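Local coordinates for protein putative glycoside hydrolase (Bacteroides thetaiotaomicron VPI-5482, PDB 3HBZ) that binds calcium and may play a role in carbohydrate metabolism, possibly as a glycoside hydrolase, at residues P146-A151 with S160-S165; G153-C158 with I331-L336. One frame throughout, in Å; residues are numbered along the deposited sequence.

Contact 1: residues P146-A151 with S160-S165; sequences PTFQFA and SLVTRS
Thr147 and Leu161 face each other as a non-hydrogen-bonded pair, and Phe148 and Ser160 as the hydrogen-bonded pair next to it. They sit in the two antiparallel strands of a beta hairpin. The axes of 147-150 and 160-162 come within 5.1 Å and run at 137°, so the strands are strongly twisted against each other. Phe148 N gives a nearly straight bond to Ser160 O at 3.0 Å, and Ser160 N returns one to Phe148 O. Two residues further along the sequence from Ser160, and two back from Phe148, Val162 N binds Pro146 O at 2.8 Å. Leu161 CA also leans on that carbonyl, in a CA-H...O contact.

The Phe148 side chain packs against three residues of the partner segment. Its chi1 of 60° places CG between the backbone N and the carbonyl carbon, and the ring swings across to the partner strand. Ser160 CB lies over one face of the Phe148 ring, 3.8 Å from its centroid, in a CH-pi contact. Val162 CG2 meets the ring edge 3.7 Å from Phe148 CE1. The Arg164 guanidinium approaches obliquely, its plane 56° from that of the ring, with Arg164 NH2 3.6 Å from Phe148 CE1. That NH2 is held by the carbonyls of Asp143 and Tyr145, just before the first strand. Farther back along the arginine, CG packs against Pro146 CG. On the other face of the hairpin, Thr147 and Leu161 lie side by side and point the same way. Leu161 CD2 touches both Thr147 OG1 and CG2, while OG1 bonds to Asn181 O.

Strand 328-338 runs beside 158-165, where Leu330 touches Ser160 and Phe150. Strand 177-183 packs on Pro146 and Thr147, and helix 130-134 covers Pro146 and Arg164 through Tyr133.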
ATOM      1  N   PRO A 146      12.510  -1.304   5.375  1.00 21.92           N
ATOM      2  CA  PRO A 146      12.207  -2.677   4.964  1.00 23.30           C
ATOM      3  C   PRO A 146      11.862  -2.812   3.478  1.00 24.57           C
ATOM      4  O   PRO A 146      12.041  -3.899   2.893  1.00 23.84           O
ATOM      5  CB  PRO A 146      10.992  -3.048   5.837  1.00 22.08           C
ATOM      6  CG  PRO A 146      11.129  -2.144   7.052  1.00 21.98           C
ATOM      7  CD  PRO A 146      11.582  -0.818   6.428  1.00 21.76           C
ATOM      8  N   THR A 147      11.422  -1.714   2.877  1.00 22.70           N
ATOM      9  CA  THR A 147      10.937  -1.718   1.516  1.00 23.72           C
ATOM     10  C   THR A 147      11.731  -0.647   0.744  1.00 25.92           C
ATOM     11  O   THR A 147      11.639   0.535   1.066  1.00 27.34           O
ATOM     12  CB  THR A 147       9.484  -1.417   1.484  1.00 22.38           C
ATOM     13  OG1 THR A 147       8.760  -2.396   2.225  1.00 24.31           O
ATOM     14  CG2 THR A 147       8.941  -1.399   0.000  1.00 18.94           C
ATOM     15  N   PHE A 148      12.537  -1.075  -0.236  1.00 24.68           N
ATOM     16  CA  PHE A 148      13.322  -0.139  -1.059  1.00 24.09           C
ATOM     17  C   PHE A 148      13.520  -0.653  -2.462  1.00 25.43           C
ATOM     18  O   PHE A 148      13.069  -1.740  -2.815  1.00 24.91           O
ATOM     19  CB  PHE A 148      14.672   0.201  -0.403  1.00 23.11           C
ATOM     20  CG  PHE A 148      15.587  -1.014  -0.164  1.00 24.01           C
ATOM     21  CD1 PHE A 148      15.395  -1.837   0.947  1.00 28.49           C
ATOM     22  CD2 PHE A 148      16.626  -1.313  -1.037  1.00 30.14           C
ATOM     23  CE1 PHE A 148      16.207  -2.925   1.188  1.00 23.99           C
ATOM     24  CE2 PHE A 148      17.444  -2.408  -0.812  1.00 28.83           C
ATOM     25  CZ  PHE A 148      17.247  -3.215   0.302  1.00 24.45           C
ATOM     26  N   GLN A 149      14.152   0.179  -3.298  1.00 23.51           N
ATOM     27  CA  GLN A 149      14.424  -0.188  -4.681  1.00 23.68           C
ATOM     28  C   GLN A 149      15.868  -0.590  -4.862  1.00 24.18           C
ATOM     29  O   GLN A 149      16.754   0.085  -4.344  1.00 26.36           O
ATOM     30  CB  GLN A 149      14.138   1.001  -5.590  1.00 23.51           C
ATOM     31  CG  GLN A 149      14.126   0.664  -7.088  1.00 26.11           C
ATOM     32  CD  GLN A 149      13.901   1.883  -7.948  1.00 30.67           C
ATOM     33  OE1 GLN A 149      14.445   2.939  -7.656  1.00 26.90           O
ATOM     34  NE2 GLN A 149      13.100   1.744  -9.022  1.00 25.91           N
ATOM     35  N   PHE A 150      16.117  -1.653  -5.611  1.00 25.39           N
ATOM     36  CA  PHE A 150      17.484  -2.183  -5.765  1.00 26.34           C
ATOM     37  C   PHE A 150      17.868  -2.103  -7.230  1.00 26.65           C
ATOM     38  O   PHE A 150      17.028  -2.418  -8.094  1.00 24.57           O
ATOM     39  CB  PHE A 150      17.490  -3.641  -5.293  1.00 25.87           C
ATOM     40  CG  PHE A 150      18.790  -4.349  -5.480  1.00 23.07           C
ATOM     41  CD1 PHE A 150      19.967  -3.835  -4.937  1.00 27.65           C
ATOM     42  CD2 PHE A 150      18.841  -5.549  -6.169  1.00 23.77           C
ATOM     43  CE1 PHE A 150      21.192  -4.513  -5.082  1.00 34.93           C
ATOM     44  CE2 PHE A 150      20.063  -6.253  -6.324  1.00 34.56           C
ATOM     45  CZ  PHE A 150      21.247  -5.727  -5.771  1.00 29.72           C
ATOM     46  N   ALA A 151      19.110  -1.709  -7.519  1.00 26.18           N
ATOM     47  CA  ALA A 151      19.505  -1.415  -8.902  1.00 27.30           C
ATOM     48  C   ALA A 151      19.552  -2.633  -9.811  1.00 29.25           C
ATOM     49  O   ALA A 151      19.282  -2.500 -11.013  1.00 25.59           O
ATOM     50  CB  ALA A 151      20.882  -0.580  -8.995  1.00 25.26           C
ATOM     51  N   SER A 160      12.960  -4.572  -3.526  1.00 23.36           N
ATOM     52  CA  SER A 160      13.688  -5.283  -2.510  1.00 22.96           C
ATOM     53  C   SER A 160      13.017  -5.148  -1.153  1.00 23.76           C
ATOM     54  O   SER A 160      12.757  -4.047  -0.663  1.00 23.76           O
ATOM     55  CB  SER A 160      15.126  -4.720  -2.431  1.00 25.89           C
ATOM     56  OG  SER A 160      15.872  -5.461  -1.487  1.00 26.46           O
ATOM     57  N   LEU A 161      12.770  -6.285  -0.531  1.00 23.73           N
ATOM     58  CA  LEU A 161      12.083  -6.355   0.734  1.00 25.91           C
ATOM     59  C   LEU A 161      13.008  -7.081   1.718  1.00 26.56           C
ATOM     60  O   LEU A 161      13.454  -8.204   1.457  1.00 24.91           O
ATOM     61  CB  LEU A 161      10.778  -7.139   0.561  1.00 24.89           C
ATOM     62  CG  LEU A 161       9.833  -6.522  -0.483  1.00 28.09           C
ATOM     63  CD1 LEU A 161       8.538  -7.363  -0.573  1.00 27.42           C
ATOM     64  CD2 LEU A 161       9.465  -5.064  -0.208  1.00 22.70           C
ATOM     65  N   VAL A 162      13.348  -6.399   2.803  1.00 26.04           N
ATOM     66  CA  VAL A 162      14.298  -6.920   3.780  1.00 26.90           C
ATOM     67  C   VAL A 162      13.713  -6.753   5.192  1.00 24.87           C
ATOM     68  O   VAL A 162      13.396  -5.683   5.576  1.00 26.87           O
ATOM     69  CB  VAL A 162      15.664  -6.232   3.700  1.00 26.30           C
ATOM     70  CG1 VAL A 162      16.629  -6.744   4.813  1.00 22.51           C
ATOM     71  CG2 VAL A 162      16.329  -6.447   2.334  1.00 22.87           C
ATOM     72  N   THR A 163      13.603  -7.841   5.937  1.00 25.40           N
ATOM     73  CA  THR A 163      13.130  -7.841   7.325  1.00 24.21           C
ATOM     74  C   THR A 163      14.181  -7.190   8.208  1.00 23.02           C
ATOM     75  O   THR A 163      15.341  -7.581   8.203  1.00 23.42           O
ATOM     76  CB  THR A 163      12.830  -9.271   7.795  1.00 23.67           C
ATOM     77  OG1 THR A 163      11.797  -9.816   6.947  1.00 22.44           O
ATOM     78  CG2 THR A 163      12.349  -9.329   9.294  1.00 21.94           C
ATOM     79  N   ARG A 164      13.765  -6.152   8.918  1.00 23.62           N
ATOM     80  CA  ARG A 164      14.671  -5.301   9.673  1.00 24.23           C
ATOM     81  C   ARG A 164      14.396  -5.408  11.159  1.00 24.19           C
ATOM     82  O   ARG A 164      13.237  -5.624  11.575  1.00 22.19           O
ATOM     83  CB  ARG A 164      14.412  -3.856   9.311  1.00 21.73           C
ATOM     84  CG  ARG A 164      14.660  -3.554   7.865  1.00 29.37           C
ATOM     85  CD  ARG A 164      16.098  -3.766   7.459  1.00 34.02           C
ATOM     86  NE  ARG A 164      16.225  -3.097   6.191  1.00 34.35           N
ATOM     87  CZ  ARG A 164      17.303  -2.483   5.716  1.00 29.32           C
ATOM     88  NH1 ARG A 164      18.472  -2.455   6.362  1.00 26.87           N
ATOM     89  NH2 ARG A 164      17.180  -1.889   4.544  1.00 25.54           N
ATOM     90  N   SER A 165      15.427  -5.185  11.964  1.00 25.01           N
ATOM     91  CA  SER A 165      15.211  -4.894  13.383  1.00 24.63           C
ATOM     92  C   SER A 165      14.541  -3.526  13.543  1.00 24.70           C
ATOM     93  O   SER A 165      14.871  -2.560  12.821  1.00 22.96           O
ATOM     94  CB  SER A 165      16.546  -4.841  14.139  1.00 27.34           C
ATOM     95  OG  SER A 165      16.286  -4.410  15.458  1.00 23.52           O
TER

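Contact 2: residues G153-C158 with I331-L336; sequences GKTGKC and IDEVEL. With CA (calcium ion), chain B.
Asp332 OD2 binds the calcium ion at 2.6 Å. Asp332 OD2 also accepts a hydrogen bond from Lys154 N at 2.8 Å, on its anti lone pair. A weak bond from Thr155 N adds to this. Asp332 OD1 also binds the calcium, at 2.5 Å, making the carboxylate a bidentate ligand. Glu333 N reaches OD1 from above the carboxylate plane and helps to fix its rotation. The carbonyls Thr155 O and Lys157 O bring the loop to the metal, and a water is a further ligand. Asn101 O and Glu103 OE2 complete the site.

Glu333 belongs to the second shell. Thr155 OG1 donates to the anti lone pair of Glu333 OE2 at 2.6 Å and receives a bond from the calcium-bound water. The Thr155 chi1 of 42° sets OG1 between the backbone N and the carbonyl carbon, turned to both partners. Lys154 crosses Glu333 at about a right angle, and Lys154 NZ forms a salt bridge with Glu333 OE1 at 2.9 Å, coming from above the carboxylate plane. With an alanine in place of Glu333, Lys154 would probably lose its charge partner here and Thr155 OG1 would be freer to turn away from the water. Cys158 CB packs against Ile331 O at 3.2 Å.

The loop joins strand 147-150 to strand 158-165, while the chain of 328-338 turns a corner at Glu333. Strand 210-220 flanks the site, with Tyr216 in a cation-pi contact with Lys154. Trp281 of strand 281-290 touches Lys154, Cys158 and Asp332.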
ATOM      1  N   GLY A 153      17.885  -5.508 -10.993  1.00 27.71           N
ATOM      2  CA  GLY A 153      16.665  -6.265 -11.176  1.00 27.46           C
ATOM      3  C   GLY A 153      16.856  -7.271 -12.289  1.00 26.32           C
ATOM      4  O   GLY A 153      17.921  -7.368 -12.857  1.00 25.94           O
ATOM      5  N   LYS A 154      15.790  -7.956 -12.663  1.00 25.13           N
ATOM      6  CA  LYS A 154      15.851  -8.885 -13.750  1.00 24.43           C
ATOM      7  C   LYS A 154      15.991  -8.091 -15.040  1.00 27.11           C
ATOM      8  O   LYS A 154      16.824  -8.412 -15.859  1.00 26.79           O
ATOM      9  CB  LYS A 154      14.597  -9.770 -13.764  1.00 24.75           C
ATOM     10  CG  LYS A 154      14.579 -10.803 -14.895  1.00 26.96           C
ATOM     11  CD  LYS A 154      13.566 -11.902 -14.607  1.00 23.92           C
ATOM     12  CE  LYS A 154      13.560 -12.944 -15.736  1.00 29.66           C
ATOM     13  NZ  LYS A 154      13.158 -12.336 -17.029  1.00 30.36           N
ATOM     14  N   THR A 155      15.169  -7.058 -15.221  1.00 26.24           N
ATOM     15  CA  THR A 155      15.425  -6.033 -16.249  1.00 26.18           C
ATOM     16  C   THR A 155      15.262  -4.727 -15.509  1.00 25.07           C
ATOM     17  O   THR A 155      14.355  -4.590 -14.709  1.00 24.68           O
ATOM     18  CB  THR A 155      14.432  -6.109 -17.442  1.00 26.47           C
ATOM     19  OG1 THR A 155      13.106  -6.351 -16.947  1.00 27.95           O
ATOM     20  CG2 THR A 155      14.832  -7.251 -18.456  1.00 21.83           C
ATOM     21  N   GLY A 156      16.137  -3.767 -15.747  1.00 26.15           N
ATOM     22  CA  GLY A 156      16.145  -2.526 -14.959  1.00 25.58           C
ATOM     23  C   GLY A 156      16.285  -2.792 -13.463  1.00 25.45           C
ATOM     24  O   GLY A 156      17.045  -3.656 -13.064  1.00 23.45           O
ATOM     25  N   LYS A 157      15.591  -2.011 -12.642  1.00 23.76           N
ATOM     26  CA  LYS A 157      15.677  -2.118 -11.184  1.00 22.57           C
ATOM     27  C   LYS A 157      14.584  -3.029 -10.721  1.00 23.63           C
ATOM     28  O   LYS A 157      13.780  -3.483 -11.561  1.00 23.15           O
ATOM     29  CB  LYS A 157      15.548  -0.752 -10.555  1.00 22.96           C
ATOM     30  CG  LYS A 157      16.606   0.241 -11.165  1.00 26.47           C
ATOM     31  CD  LYS A 157      16.401   1.656 -10.670  1.00 30.47           C
ATOM     32  CE  LYS A 157      17.539   2.591 -11.155  1.00 37.51           C
ATOM     33  NZ  LYS A 157      17.178   3.996 -10.863  1.00 40.71           N
ATOM     34  N   CYS A 158      14.581  -3.318  -9.418  1.00 24.22           N
ATOM     35  CA  CYS A 158      13.525  -4.151  -8.833  1.00 25.76           C
ATOM     36  C   CYS A 158      13.181  -3.751  -7.405  1.00 25.40           C
ATOM     37  O   CYS A 158      13.790  -2.851  -6.828  1.00 26.79           O
ATOM     38  CB  CYS A 158      13.922  -5.615  -8.865  1.00 25.45           C
ATOM     39  SG  CYS A 158      15.285  -6.056  -7.718  1.00 26.48           S
ATOM     40  N   ILE A 331      11.811  -8.838  -6.080  1.00 22.93           N
ATOM     41  CA  ILE A 331      10.679  -9.093  -6.955  1.00 19.79           C
ATOM     42  C   ILE A 331      10.831  -8.272  -8.204  1.00 22.24           C
ATOM     43  O   ILE A 331      11.222  -7.100  -8.124  1.00 24.99           O
ATOM     44  CB  ILE A 331       9.340  -8.718  -6.263  1.00 18.31           C
ATOM     45  CG1 ILE A 331       9.010  -9.662  -5.080  1.00 22.00           C
ATOM     46  CG2 ILE A 331       8.206  -8.642  -7.264  1.00 21.04           C
ATOM     47  CD1 ILE A 331       8.565 -11.092  -5.499  1.00 22.53           C
ATOM     48  N   ASP A 332      10.586  -8.882  -9.369  1.00 21.90           N
ATOM     49  CA  ASP A 332      10.592  -8.132 -10.608  1.00 23.22           C
ATOM     50  C   ASP A 332       9.668  -8.740 -11.659  1.00 25.16           C
ATOM     51  O   ASP A 332       9.302  -9.925 -11.582  1.00 23.55           O
ATOM     52  CB  ASP A 332      12.012  -8.014 -11.165  1.00 24.48           C
ATOM     53  CG  ASP A 332      12.234  -6.708 -11.972  1.00 29.09           C
ATOM     54  OD1 ASP A 332      11.274  -5.918 -12.095  1.00 25.33           O
ATOM     55  OD2 ASP A 332      13.359  -6.487 -12.495  1.00 26.32           O
ATOM     56  N   GLU A 333       9.296  -7.912 -12.640  1.00 25.41           N
ATOM     57  CA  GLU A 333       8.528  -8.344 -13.831  1.00 25.36           C
ATOM     58  C   GLU A 333       7.234  -9.081 -13.457  1.00 26.23           C
ATOM     59  O   GLU A 333       6.987 -10.214 -13.892  1.00 25.19           O
ATOM     60  CB  GLU A 333       9.390  -9.228 -14.739  1.00 26.65           C
ATOM     61  CG  GLU A 333      10.586  -8.521 -15.333  1.00 29.35           C
ATOM     62  CD  GLU A 333      11.369  -9.360 -16.360  1.00 29.16           C
ATOM     63  OE1 GLU A 333      10.974 -10.511 -16.654  1.00 33.74           O
ATOM     64  OE2 GLU A 333      12.389  -8.851 -16.894  1.00 29.62           O
ATOM     65  N   VAL A 334       6.384  -8.435 -12.673  1.00 25.13           N
ATOM     66  CA  VAL A 334       5.188  -9.102 -12.200  1.00 25.28           C
ATOM     67  C   VAL A 334       4.048  -8.676 -13.105  1.00 25.46           C
ATOM     68  O   VAL A 334       4.016  -7.542 -13.585  1.00 20.85           O
ATOM     69  CB  VAL A 334       4.850  -8.711 -10.711  1.00 27.46           C
ATOM     70  CG1 VAL A 334       3.566  -9.360 -10.233  1.00 21.99           C
ATOM     71  CG2 VAL A 334       5.991  -9.107  -9.806  1.00 21.39           C
ATOM     72  N   GLU A 335       3.079  -9.570 -13.264  1.00 25.01           N
ATOM     73  CA  GLU A 335       1.877  -9.266 -13.999  1.00 26.28           C
ATOM     74  C   GLU A 335       0.637  -9.795 -13.297  1.00 26.13           C
ATOM     75  O   GLU A 335       0.571 -10.958 -12.905  1.00 27.04           O
ATOM     76  CB  GLU A 335       1.963  -9.856 -15.436  1.00 25.36           C
ATOM     77  CG  GLU A 335       0.851  -9.343 -16.260  1.00 30.91           C
ATOM     78  CD  GLU A 335       0.921  -9.710 -17.728  1.00 35.49           C
ATOM     79  OE1 GLU A 335       1.826 -10.473 -18.130  1.00 32.67           O
ATOM     80  OE2 GLU A 335       0.040  -9.210 -18.465  1.00 36.31           O
ATOM     81  N   LEU A 336      -0.379  -8.956 -13.181  1.00 26.12           N
ATOM     82  CA  LEU A 336      -1.731  -9.437 -12.855  1.00 25.00           C
ATOM     83  C   LEU A 336      -2.469  -9.792 -14.159  1.00 27.11           C
ATOM     84  O   LEU A 336      -2.866  -8.910 -14.940  1.00 26.44           O
ATOM     85  CB  LEU A 336      -2.477  -8.350 -12.065  1.00 24.25           C
ATOM     86  CG  LEU A 336      -3.890  -8.726 -11.631  1.00 25.57           C
ATOM     87  CD1 LEU A 336      -3.895 -10.009 -10.789  1.00 23.72           C
ATOM     88  CD2 LEU A 336      -4.538  -7.494 -10.899  1.00 20.68           C
TER
HETATM   89 CA    CA B   1      12.500  -4.153 -13.333  1.00 35.78          CA
HETATM   90  O   HOH W   1      11.542  -4.992 -15.333  1.00 22.13           O

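Overall arrangement
The two contacts follow one another along the same hairpin, with centres about 15 Å apart. Contact 1 joins its two strands, and contact 2 fastens the loop between them to strand 328-338. They meet where Phe150 N lies 2.9 Å from Cys158 O, a probable hydrogen bond. Phe150 O also packs on Lys157 CB. Because strands 158-165 and 328-338 are neighbours, both contacts reach the same sheet. The calcium belongs to contact 2, and the nearest atom of the Phe150 side chain of contact 1 is about 9 Å from the calcium. The carbonyl of Lys157, just before strand 158-165, and that of Thr155, further back in the loop, bind the metal.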